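Local atomic coordinates of DUF985 domain-containing protein (Shewanella oneidensis, PDB entry 1YUD), a protein that is of unknown function but belongs to the cupin superfamily, whose members share a beta-barrel fold. Residues R33-S38 / W49-F54. Numbering follows the deposited sequence.
Sequences RSSYRS and WSSIYF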
# COMPACT_ATOMS: atom_id res chain seq x y z
N ARG A 33 -5.28 -12.59 -1.73
CA ARG A 33 -4.38 -13.40 -0.90
C ARG A 33 -3.84 -12.45 0.16
O ARG A 33 -3.31 -11.40 -0.17
CB ARG A 33 -3.19 -13.93 -1.73
CG ARG A 33 -2.53 -15.22 -1.20
CD ARG A 33 -2.11 -15.18 0.28
NE ARG A 33 -2.55 -16.39 0.97
CZ ARG A 33 -2.42 -16.63 2.28
NH1 ARG A 33 -1.85 -15.74 3.09
NH2 ARG A 33 -2.90 -17.77 2.79
N SER A 34 -3.99 -12.80 1.44
CA SER A 34 -3.47 -11.94 2.49
C SER A 34 -1.97 -11.91 2.36
O SER A 34 -1.34 -12.92 2.06
CB SER A 34 -3.84 -12.46 3.85
OG SER A 34 -5.24 -12.67 3.93
N SER A 35 -1.39 -10.74 2.58
CA SER A 35 0.05 -10.55 2.50
C SER A 35 0.58 -10.65 3.92
O SER A 35 1.36 -11.54 4.24
CB SER A 35 0.35 -9.17 1.92
OG SER A 35 -0.81 -8.68 1.25
N TYR A 36 0.15 -9.72 4.77
CA TYR A 36 0.57 -9.71 6.17
C TYR A 36 -0.57 -9.23 7.05
O TYR A 36 -1.46 -8.52 6.60
CB TYR A 36 1.75 -8.77 6.40
CG TYR A 36 2.96 -9.03 5.55
CD1 TYR A 36 3.00 -8.64 4.22
CD2 TYR A 36 4.07 -9.69 6.08
CE1 TYR A 36 4.12 -8.89 3.43
CE2 TYR A 36 5.18 -9.95 5.30
CZ TYR A 36 5.21 -9.56 3.97
OH TYR A 36 6.29 -9.88 3.18
N ARG A 37 -0.54 -9.65 8.31
CA ARG A 37 -1.53 -9.21 9.29
C ARG A 37 -0.62 -8.58 10.34
O ARG A 37 0.59 -8.79 10.32
CB ARG A 37 -2.29 -10.39 9.93
CG ARG A 37 -2.91 -11.43 8.99
CD ARG A 37 -4.00 -10.89 8.06
NE ARG A 37 -5.11 -10.21 8.76
CZ ARG A 37 -5.80 -10.71 9.78
NH1 ARG A 37 -5.50 -11.90 10.26
NH2 ARG A 37 -6.79 -10.01 10.32
N SER A 38 -1.19 -7.80 11.25
CA SER A 38 -0.37 -7.17 12.27
C SER A 38 -0.33 -8.07 13.49
O SER A 38 -1.38 -8.48 13.99
CB SER A 38 -0.93 -5.81 12.64
OG SER A 38 -0.01 -5.10 13.44
N TRP A 49 -3.95 -4.27 12.09
CA TRP A 49 -4.11 -4.09 10.64
C TRP A 49 -3.96 -5.39 9.82
O TRP A 49 -3.65 -6.45 10.36
CB TRP A 49 -3.15 -3.03 10.10
CG TRP A 49 -1.68 -3.32 10.25
CD1 TRP A 49 -0.84 -2.84 11.21
CD2 TRP A 49 -0.88 -4.15 9.40
NE1 TRP A 49 0.43 -3.30 11.01
CE2 TRP A 49 0.44 -4.11 9.91
CE3 TRP A 49 -1.14 -4.92 8.26
CZ2 TRP A 49 1.50 -4.81 9.32
CZ3 TRP A 49 -0.09 -5.62 7.67
CH2 TRP A 49 1.22 -5.56 8.20
N SER A 50 -4.18 -5.27 8.52
CA SER A 50 -4.09 -6.39 7.59
C SER A 50 -3.97 -5.91 6.14
O SER A 50 -4.55 -4.91 5.76
CB SER A 50 -5.33 -7.28 7.73
OG SER A 50 -6.52 -6.56 7.50
N SER A 51 -3.19 -6.62 5.33
CA SER A 51 -3.04 -6.27 3.93
C SER A 51 -3.23 -7.52 3.08
O SER A 51 -2.87 -8.62 3.49
CB SER A 51 -1.65 -5.69 3.65
OG SER A 51 -1.40 -5.60 2.26
N ILE A 52 -3.81 -7.35 1.90
CA ILE A 52 -4.04 -8.46 1.00
C ILE A 52 -3.74 -7.96 -0.39
O ILE A 52 -3.73 -6.76 -0.64
CB ILE A 52 -5.51 -8.90 0.98
CG1 ILE A 52 -6.34 -7.81 0.31
CG2 ILE A 52 -6.00 -9.16 2.38
CD1 ILE A 52 -7.79 -8.16 0.12
N TYR A 53 -3.46 -8.89 -1.29
CA TYR A 53 -3.23 -8.51 -2.66
C TYR A 53 -4.66 -8.56 -3.20
O TYR A 53 -5.56 -9.00 -2.49
CB TYR A 53 -2.36 -9.57 -3.33
CG TYR A 53 -0.89 -9.47 -3.01
CD1 TYR A 53 -0.09 -8.53 -3.66
CD2 TYR A 53 -0.28 -10.36 -2.14
CE1 TYR A 53 1.29 -8.48 -3.45
CE2 TYR A 53 1.10 -10.33 -1.92
CZ TYR A 53 1.88 -9.39 -2.58
OH TYR A 53 3.24 -9.36 -2.43
N PHE A 54 -4.90 -8.09 -4.42
CA PHE A 54 -6.25 -8.12 -4.97
C PHE A 54 -6.19 -7.82 -6.45
O PHE A 54 -5.88 -6.71 -6.86
CB PHE A 54 -7.16 -7.12 -4.26
CG PHE A 54 -8.61 -7.24 -4.64
CD1 PHE A 54 -9.13 -6.56 -5.73
CD2 PHE A 54 -9.47 -8.04 -3.89
CE1 PHE A 54 -10.49 -6.65 -6.06
CE2 PHE A 54 -10.83 -8.14 -4.22
CZ PHE A 54 -11.34 -7.44 -5.31
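Ser34 and Ile52 face each other as a non-hydrogen-bonded pair where strands 33-37 and 50-54 run antiparallel, their axes at 150°. Tyr53 N donates to Arg33 O at 2.8 Å, and Ser51 N to Tyr36 O at 2.9 Å. Between these bonds the pairing slips by one residue. Ser35 N gives Ser51 O a bond of 2.7 Å, and Tyr36 N adds a weak one to the same oxygen. This is a classic beta bulge, with Ser35 and Tyr36 both opposite Ser51. Beyond the strand end, Ser38 N hydrogen-bonds Trp49 O.

The two strands are neighbours in the antiparallel sheet of a cupin fold, and strand 126-133 lies on the other side of 50-57. The bulge turns the Ser35 side chain toward the partner strand. Ser35 OG and Ser51 OG both hydrogen-bond Gln108 of the second subunit, so the bulge lies at the dimer contact. Ser38 CB sits over the five-membered ring of Trp49 in a CH-pi contact, 3.2 Å from its centroid. The far rim of the indole meets Tyr36, with Trp49 CH2 3.7 Å from Tyr36 CB. Arg37 bends at chi2 and chi3 (-64° and -55°), which curls the chain across toward Ser50, whose CB lies at the edge of the guanidinium. Ser50 OG hydrogen-bonds Phe137 N. Ile52 CG2 packs against Ser34 CA at 3.8 Å.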